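PDB 1YB3: DUF3201 domain-containing protein from Pyrococcus furiosus, which is of unknown function and belongs to a family, DUF3201, found here in a hyperthermophilic archaeon. Local coordinates for residues N19-D24 / A78-F83; V44-N49 / K62-A67; K96-D101 / I166-R171. All blocks are in the same frame, centred on the assembly; numbering follows the deposited sequence.

Contact 1: residues N19-D24 / A78-F83; sequences NRIWGD and ATPQGF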
# COMPACT_ATOMS: atom_id res chain seq x y z
N ASN A 19 11.51 -17.42 -3.00
CA ASN A 19 11.18 -18.04 -1.70
C ASN A 19 11.02 -16.98 -0.60
O ASN A 19 10.20 -17.15 0.31
CB ASN A 19 12.23 -19.08 -1.31
CG ASN A 19 11.87 -20.48 -1.78
OD1 ASN A 19 10.70 -20.77 -2.02
ND2 ASN A 19 12.88 -21.35 -1.89
N ARG A 20 11.80 -15.92 -0.70
CA ARG A 20 11.72 -14.79 0.25
C ARG A 20 10.40 -14.03 0.12
O ARG A 20 9.75 -13.76 1.13
CB ARG A 20 12.92 -13.84 0.09
CG ARG A 20 12.88 -12.61 1.00
CD ARG A 20 14.20 -11.82 1.00
NE ARG A 20 14.44 -11.09 -0.24
CZ ARG A 20 15.27 -10.05 -0.37
NH1 ARG A 20 15.93 -9.58 0.68
NH2 ARG A 20 15.43 -9.46 -1.56
N ILE A 21 10.01 -13.69 -1.10
CA ILE A 21 8.74 -12.98 -1.36
C ILE A 21 7.54 -13.75 -0.78
O ILE A 21 6.76 -13.22 0.03
CB ILE A 21 8.54 -12.69 -2.88
CG1 ILE A 21 9.56 -11.67 -3.40
CG2 ILE A 21 7.08 -12.27 -3.21
CD1 ILE A 21 9.64 -11.62 -4.93
N TRP A 22 7.41 -15.02 -1.17
CA TRP A 22 6.28 -15.80 -0.71
C TRP A 22 6.37 -16.20 0.76
O TRP A 22 5.39 -16.06 1.50
CB TRP A 22 5.99 -17.00 -1.65
CG TRP A 22 5.08 -16.62 -2.79
CD1 TRP A 22 3.72 -16.75 -2.82
CD2 TRP A 22 5.46 -16.03 -4.04
NE1 TRP A 22 3.23 -16.28 -4.00
CE2 TRP A 22 4.27 -15.84 -4.77
CE3 TRP A 22 6.67 -15.66 -4.61
CZ2 TRP A 22 4.26 -15.28 -6.07
CZ3 TRP A 22 6.67 -15.10 -5.90
CH2 TRP A 22 5.46 -14.92 -6.61
N GLY A 23 7.56 -16.65 1.21
CA GLY A 23 7.77 -17.04 2.61
C GLY A 23 7.51 -15.89 3.57
O GLY A 23 6.85 -16.07 4.60
N ASP A 24 7.98 -14.71 3.21
CA ASP A 24 7.79 -13.52 4.05
C ASP A 24 6.30 -13.15 4.20
O ASP A 24 5.90 -12.69 5.29
CB ASP A 24 8.56 -12.31 3.51
CG ASP A 24 10.06 -12.37 3.82
OD1 ASP A 24 10.55 -13.40 4.34
OD2 ASP A 24 10.75 -11.36 3.54
N ALA A 78 3.60 -8.50 -1.06
CA ALA A 78 5.00 -8.31 -1.43
C ALA A 78 5.10 -8.47 -2.92
O ALA A 78 4.32 -9.24 -3.53
CB ALA A 78 5.91 -9.32 -0.73
N THR A 79 6.03 -7.72 -3.50
CA THR A 79 6.39 -7.86 -4.92
C THR A 79 7.92 -8.01 -4.92
O THR A 79 8.55 -7.98 -3.87
CB THR A 79 6.07 -6.57 -5.70
OG1 THR A 79 6.93 -5.54 -5.23
CG2 THR A 79 4.57 -6.13 -5.52
N PRO A 80 8.54 -8.17 -6.10
CA PRO A 80 10.01 -8.24 -6.08
C PRO A 80 10.71 -7.01 -5.46
O PRO A 80 11.90 -7.06 -5.13
CB PRO A 80 10.37 -8.38 -7.57
CG PRO A 80 9.15 -9.07 -8.17
CD PRO A 80 8.00 -8.39 -7.46
N GLN A 81 9.97 -5.91 -5.31
CA GLN A 81 10.50 -4.70 -4.63
C GLN A 81 10.51 -4.81 -3.11
O GLN A 81 11.30 -4.12 -2.42
CB GLN A 81 9.69 -3.46 -5.01
CG GLN A 81 10.00 -2.89 -6.39
CD GLN A 81 9.21 -1.61 -6.68
OE1 GLN A 81 8.05 -1.47 -6.28
NE2 GLN A 81 9.83 -0.69 -7.39
N GLY A 82 9.64 -5.66 -2.58
CA GLY A 82 9.49 -5.82 -1.13
C GLY A 82 8.05 -5.74 -0.66
O GLY A 82 7.11 -5.90 -1.45
N PHE A 83 7.87 -5.51 0.65
CA PHE A 83 6.55 -5.41 1.25
C PHE A 83 5.83 -4.10 0.85
O PHE A 83 6.46 -3.06 0.60
CB PHE A 83 6.65 -5.34 2.77
CG PHE A 83 7.18 -6.57 3.44
CD1 PHE A 83 6.42 -7.75 3.50
CD2 PHE A 83 8.40 -6.52 4.10
CE1 PHE A 83 6.90 -8.88 4.17
CE2 PHE A 83 8.90 -7.64 4.79
CZ PHE A 83 8.15 -8.82 4.82
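Ile21 sends CG2 opposite its backbone N and CG1 beside it (chi1 -68°), which parts the branches: CG2 goes to Ala78 in the strand, CG1 and the outstretched CD1 to Thr79 and Pro80 at the turn. CG2 rests against the Ala78 methyl, 4.0 Å from its CB. The tip goes furthest, CD1 of Ile21 lying 3.6 Å from CA of Pro80, with CG of the proline ring a little further off. One turn on, CB of Asp24 approaches CZ of Phe83 at 3.8 Å. Asp24 CG sits beside its own backbone N (chi1 -77°), which puts Asp24 OD2 3.9 Å from that same Phe83 CZ. The two side chains cross at about a right angle, with carboxylate and ring planes only 17° apart. No hydrogen bond joins the segments. The hairpin holds its own shape through a type I turn from Thr79 to Gly82, inside which Thr79 OG1 accepts from Gln81 N (3.1 Å) in an ST turn. Cut back to an alanine here, Ile21 would lose both branches, and a gap beside Ala78 and Pro80 is likely to open. Helix 11-35 thus lies against the tight hairpin of strands 74-79 and 82-90; Pro66 of the neighbouring strand 65-71 also touches Ile21, Phe153 packs on both Ile21 and Asp24, and Phe83 reaches Val158 of helix 155-171.

Contact 2: residues V44-N49 / K62-A67; sequences VSEVFN and KYPHPA
Ser45 and Val47 pair with Ala67 and His65 through four backbone hydrogen bonds, two to each antiparallel hydrogen-bonded pair. Ser45 N to Ala67 O is short and nearly straight (2.8 Å, 175°), and Val47 N reaches His65 O in the carbonyl plane. The return bonds, Ala67 N to Ser45 O and His65 N to Val47 O, are more bent. Between them Glu46 and Pro66 form the non-hydrogen-bonded pair, as a proline without an N-H can, and CA of Pro66 gives a C-H...O contact to Ser45 O.

Two CH-pi contacts follow. Val47 CB sits over a face of the His65 imidazole, 4.0 Å from the ring centroid; His65 CG lies between its backbone N and carbonyl carbon (chi1 76°), which sets the imidazole alongside Val47. Pro64 CB lies over the Phe48 ring, 3.7 Å from its centroid, while Lys62 O comes to that ring's edge in plane. Purely apolar touches add Val47 CG2 to Ala67 CB and Val44 CG1 to Pro66 CB.

Beyond the paired residues, one water donates to both Asn49 OD1 (2.8 Å) and Lys62 O. Two polar ends find partners elsewhere in the fold: Glu46 OE1 takes the Trp22 indole N-H, and His65 NE2 is bonded to Tyr84 OH. This is an antiparallel ladder at the margin of a sheet, pairing outermost strand 40-47 with strand 65-71.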
# COMPACT_ATOMS: atom_id res chain seq x y z
N VAL A 44 -3.76 -15.37 2.51
CA VAL A 44 -2.95 -14.95 1.37
C VAL A 44 -3.58 -15.47 0.08
O VAL A 44 -4.01 -16.63 0.02
CB VAL A 44 -1.50 -15.48 1.49
CG1 VAL A 44 -0.70 -15.19 0.22
CG2 VAL A 44 -0.82 -14.90 2.72
N SER A 45 -3.66 -14.60 -0.93
CA SER A 45 -4.11 -15.01 -2.25
C SER A 45 -3.13 -14.49 -3.30
O SER A 45 -2.18 -13.77 -2.97
CB SER A 45 -5.53 -14.53 -2.50
OG SER A 45 -5.56 -13.14 -2.78
N GLU A 46 -3.33 -14.89 -4.55
CA GLU A 46 -2.43 -14.47 -5.62
C GLU A 46 -3.05 -13.39 -6.47
O GLU A 46 -4.19 -13.53 -6.93
CB GLU A 46 -2.01 -15.68 -6.46
CG GLU A 46 -1.30 -16.76 -5.67
CD GLU A 46 -0.05 -16.25 -4.94
OE1 GLU A 46 0.72 -15.45 -5.52
OE2 GLU A 46 0.17 -16.67 -3.77
N VAL A 47 -2.32 -12.31 -6.66
CA VAL A 47 -2.79 -11.19 -7.44
C VAL A 47 -2.00 -11.15 -8.75
O VAL A 47 -0.79 -11.06 -8.73
CB VAL A 47 -2.58 -9.86 -6.67
CG1 VAL A 47 -2.95 -8.66 -7.55
CG2 VAL A 47 -3.38 -9.86 -5.34
N PHE A 48 -2.71 -11.23 -9.88
CA PHE A 48 -2.10 -11.15 -11.21
C PHE A 48 -2.38 -9.79 -11.86
O PHE A 48 -3.40 -9.16 -11.57
CB PHE A 48 -2.68 -12.22 -12.15
CG PHE A 48 -2.38 -13.65 -11.75
CD1 PHE A 48 -1.41 -14.38 -12.42
CD2 PHE A 48 -3.10 -14.26 -10.73
CE1 PHE A 48 -1.14 -15.72 -12.06
CE2 PHE A 48 -2.84 -15.59 -10.35
CZ PHE A 48 -1.86 -16.32 -11.02
N ASN A 49 -1.48 -9.35 -12.75
CA ASN A 49 -1.70 -8.19 -13.64
C ASN A 49 -1.66 -6.81 -12.97
O ASN A 49 -2.07 -5.80 -13.56
CB ASN A 49 -2.98 -8.37 -14.47
CG ASN A 49 -2.97 -9.67 -15.26
OD1 ASN A 49 -1.91 -10.15 -15.69
ND2 ASN A 49 -4.14 -10.25 -15.45
N LYS A 62 2.72 -9.62 -15.15
CA LYS A 62 1.82 -10.68 -15.62
C LYS A 62 1.91 -11.93 -14.73
O LYS A 62 1.06 -12.84 -14.79
CB LYS A 62 2.12 -11.04 -17.09
CG LYS A 62 2.29 -9.84 -18.01
CD LYS A 62 0.96 -9.34 -18.58
CE LYS A 62 1.22 -8.41 -19.76
NZ LYS A 62 0.04 -8.32 -20.69
N TYR A 63 2.95 -11.98 -13.90
CA TYR A 63 3.11 -13.00 -12.88
C TYR A 63 2.34 -12.64 -11.58
O TYR A 63 2.05 -11.47 -11.36
CB TYR A 63 4.58 -13.17 -12.58
CG TYR A 63 5.31 -11.90 -12.18
CD1 TYR A 63 5.47 -11.56 -10.82
CD2 TYR A 63 5.89 -11.07 -13.14
CE1 TYR A 63 6.16 -10.42 -10.45
CE2 TYR A 63 6.59 -9.91 -12.77
CZ TYR A 63 6.72 -9.60 -11.42
OH TYR A 63 7.42 -8.46 -11.06
N PRO A 64 2.00 -13.64 -10.76
CA PRO A 64 1.26 -13.36 -9.52
C PRO A 64 2.20 -12.86 -8.45
O PRO A 64 3.40 -13.14 -8.46
CB PRO A 64 0.74 -14.72 -9.11
CG PRO A 64 1.81 -15.68 -9.59
CD PRO A 64 2.22 -15.09 -10.92
N HIS A 65 1.66 -12.10 -7.51
CA HIS A 65 2.40 -11.81 -6.30
C HIS A 65 1.44 -12.02 -5.13
O HIS A 65 0.22 -11.94 -5.34
CB HIS A 65 2.96 -10.39 -6.33
CG HIS A 65 1.95 -9.32 -6.08
ND1 HIS A 65 1.31 -8.64 -7.10
CD2 HIS A 65 1.47 -8.80 -4.92
CE1 HIS A 65 0.48 -7.76 -6.58
NE2 HIS A 65 0.56 -7.82 -5.26
N PRO A 66 1.98 -12.32 -3.92
CA PRO A 66 1.11 -12.63 -2.77
C PRO A 66 0.55 -11.38 -2.07
O PRO A 66 1.25 -10.37 -1.96
CB PRO A 66 2.02 -13.44 -1.84
CG PRO A 66 3.42 -12.85 -2.09
CD PRO A 66 3.42 -12.43 -3.58
N ALA A 67 -0.70 -11.45 -1.63
CA ALA A 67 -1.29 -10.35 -0.84
C ALA A 67 -2.41 -10.90 0.01
O ALA A 67 -3.03 -11.90 -0.35
CB ALA A 67 -1.79 -9.22 -1.76
O HOH W 1 -6.06 -10.58 -1.05
O HOH W 2 0.50 -9.16 -10.12
O HOH W 3 -1.27 -12.79 -16.13

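Contact 3: residues K96-D101 / I166-R171; sequences KEFIED and IELARR
Phe98 and Leu168 make the apolar part of the contact. With CG anti to the backbone N (chi1 177°), Phe98 brings the CE1 corner of its ring within 4.0 Å of CG of Leu168, and CD2 of that leucine is only slightly further from the same corner. The two side chains cross at a slant. Phe98 CE1 also lies near the backbone of Ala169, 4.4 Å from its CA. Elsewhere the Phe98 ring makes edge-to-face stacks with Phe147 and Tyr172.

Asp101, a turn further on, serves both kinds of neighbour. Its CB packs on CD1 of Leu168 at 3.8 Å, while OD2 forms a salt bridge with NH1 of Arg171 at 3.3 Å. The hydrogen bond within that bridge is weak, bent to 128°. NH2 of Arg171 is almost as near to Asp101 OD2, at 3.5 Å, and the two side chains cross at about a right angle. OD2 also has a hydrogen bond with Tyr172 OH, a second partner for the same oxygen.

The arrangement is an antiparallel helix pair, the short axes 163° apart and 11.0 Å from each other at closest, spaced widely enough for Phe98 and Leu168 to fill between them, with the charged groups along one margin. It joins helix 96-105 to the C-terminal part of helix 155-171.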
# COMPACT_ATOMS: atom_id res chain seq x y z
N LYS A 96 -8.51 17.53 3.30
CA LYS A 96 -7.22 18.08 2.95
C LYS A 96 -6.18 17.79 4.04
O LYS A 96 -5.04 17.43 3.72
CB LYS A 96 -7.34 19.59 2.69
CG LYS A 96 -6.03 20.30 2.34
CD LYS A 96 -6.28 21.81 2.19
CE LYS A 96 -5.14 22.63 2.77
NZ LYS A 96 -5.45 24.10 2.85
N GLU A 97 -6.57 17.92 5.30
CA GLU A 97 -5.63 17.71 6.42
C GLU A 97 -5.13 16.27 6.52
O GLU A 97 -3.95 16.05 6.78
CB GLU A 97 -6.19 18.17 7.77
CG GLU A 97 -5.07 18.45 8.78
CD GLU A 97 -5.57 18.78 10.18
OE1 GLU A 97 -6.75 19.17 10.33
OE2 GLU A 97 -4.77 18.64 11.13
N PHE A 98 -6.02 15.30 6.30
CA PHE A 98 -5.57 13.90 6.28
C PHE A 98 -4.52 13.69 5.18
O PHE A 98 -3.47 13.11 5.43
CB PHE A 98 -6.73 12.93 6.09
CG PHE A 98 -6.30 11.48 5.99
CD1 PHE A 98 -5.85 10.79 7.13
CD2 PHE A 98 -6.32 10.82 4.77
CE1 PHE A 98 -5.44 9.46 7.05
CE2 PHE A 98 -5.92 9.49 4.66
CZ PHE A 98 -5.48 8.80 5.81
N ILE A 99 -4.81 14.19 3.99
CA ILE A 99 -3.87 14.11 2.86
C ILE A 99 -2.50 14.71 3.21
O ILE A 99 -1.46 14.08 2.98
CB ILE A 99 -4.45 14.80 1.59
CG1 ILE A 99 -5.83 14.23 1.21
CG2 ILE A 99 -3.45 14.79 0.45
CD1 ILE A 99 -5.91 12.72 1.07
N GLU A 100 -2.51 15.93 3.78
CA GLU A 100 -1.26 16.59 4.22
C GLU A 100 -0.48 15.75 5.25
O GLU A 100 0.76 15.60 5.15
CB GLU A 100 -1.54 17.99 4.79
CG GLU A 100 -2.07 18.99 3.76
CD GLU A 100 -2.53 20.30 4.38
OE1 GLU A 100 -2.89 20.33 5.58
OE2 GLU A 100 -2.55 21.30 3.64
N ASP A 101 -1.20 15.19 6.22
CA ASP A 101 -0.60 14.38 7.28
C ASP A 101 -0.01 13.07 6.76
O ASP A 101 1.10 12.67 7.16
CB ASP A 101 -1.66 14.05 8.34
CG ASP A 101 -2.01 15.24 9.22
OD1 ASP A 101 -1.46 16.34 9.01
OD2 ASP A 101 -2.85 15.07 10.13
N ILE A 166 -2.48 3.08 10.97
CA ILE A 166 -3.74 2.84 11.68
C ILE A 166 -4.00 3.95 12.72
O ILE A 166 -5.11 4.47 12.81
CB ILE A 166 -3.80 1.41 12.30
CG1 ILE A 166 -3.97 0.36 11.18
CG2 ILE A 166 -4.95 1.29 13.31
CD1 ILE A 166 -3.66 -1.09 11.59
N GLU A 167 -2.95 4.35 13.42
CA GLU A 167 -3.06 5.40 14.45
C GLU A 167 -3.43 6.75 13.81
O GLU A 167 -4.29 7.48 14.32
CB GLU A 167 -1.78 5.46 15.28
CG GLU A 167 -1.59 4.20 16.14
CD GLU A 167 -0.19 4.04 16.73
OE1 GLU A 167 0.77 4.73 16.29
OE2 GLU A 167 -0.06 3.18 17.64
N LEU A 168 -2.83 7.06 12.66
CA LEU A 168 -3.19 8.29 11.94
C LEU A 168 -4.64 8.22 11.47
O LEU A 168 -5.40 9.18 11.61
CB LEU A 168 -2.24 8.50 10.77
CG LEU A 168 -2.56 9.66 9.83
CD1 LEU A 168 -2.53 11.03 10.55
CD2 LEU A 168 -1.59 9.63 8.64
N ALA A 169 -5.03 7.08 10.88
CA ALA A 169 -6.40 6.87 10.43
C ALA A 169 -7.43 7.00 11.54
O ALA A 169 -8.48 7.58 11.33
CB ALA A 169 -6.52 5.51 9.74
N ARG A 170 -7.10 6.46 12.73
CA ARG A 170 -7.97 6.59 13.91
C ARG A 170 -8.26 8.06 14.24
O ARG A 170 -9.40 8.41 14.58
CB ARG A 170 -7.35 5.89 15.13
CG ARG A 170 -7.41 4.38 15.10
CD ARG A 170 -7.23 3.81 16.51
NE ARG A 170 -7.18 2.36 16.50
CZ ARG A 170 -6.08 1.65 16.74
NH1 ARG A 170 -4.92 2.26 17.02
NH2 ARG A 170 -6.14 0.32 16.70
N ARG A 171 -7.25 8.91 14.12
CA ARG A 171 -7.40 10.36 14.38
C ARG A 171 -8.45 11.02 13.49
O ARG A 171 -9.08 12.01 13.89
CB ARG A 171 -6.08 11.09 14.18
CG ARG A 171 -5.01 10.89 15.25
CD ARG A 171 -3.76 11.76 14.90
NE ARG A 171 -4.14 13.13 14.54
CZ ARG A 171 -3.50 13.90 13.66
NH1 ARG A 171 -2.41 13.47 13.03
NH2 ARG A 171 -3.95 15.12 13.42

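How the contacts relate
From the N terminus, helix 11-35 comes first, and contact 1 closes a long loop when residues 78-83 return to it. Contact 2 is nested inside that loop, closing a much shorter one around the small hairpin of strands 51-54 and 57-60. The two touch directly and share the main sheet: Ala78 N probably bonds to Pro66 O, as strands 65-71 and 74-79 lie side by side. Contact 3 follows in series, opening after strand 82-90 and closing near the C terminus. Its centre is about 28 Å from that of contact 1, on the opposite side of the chain's centre, where two later helices pair.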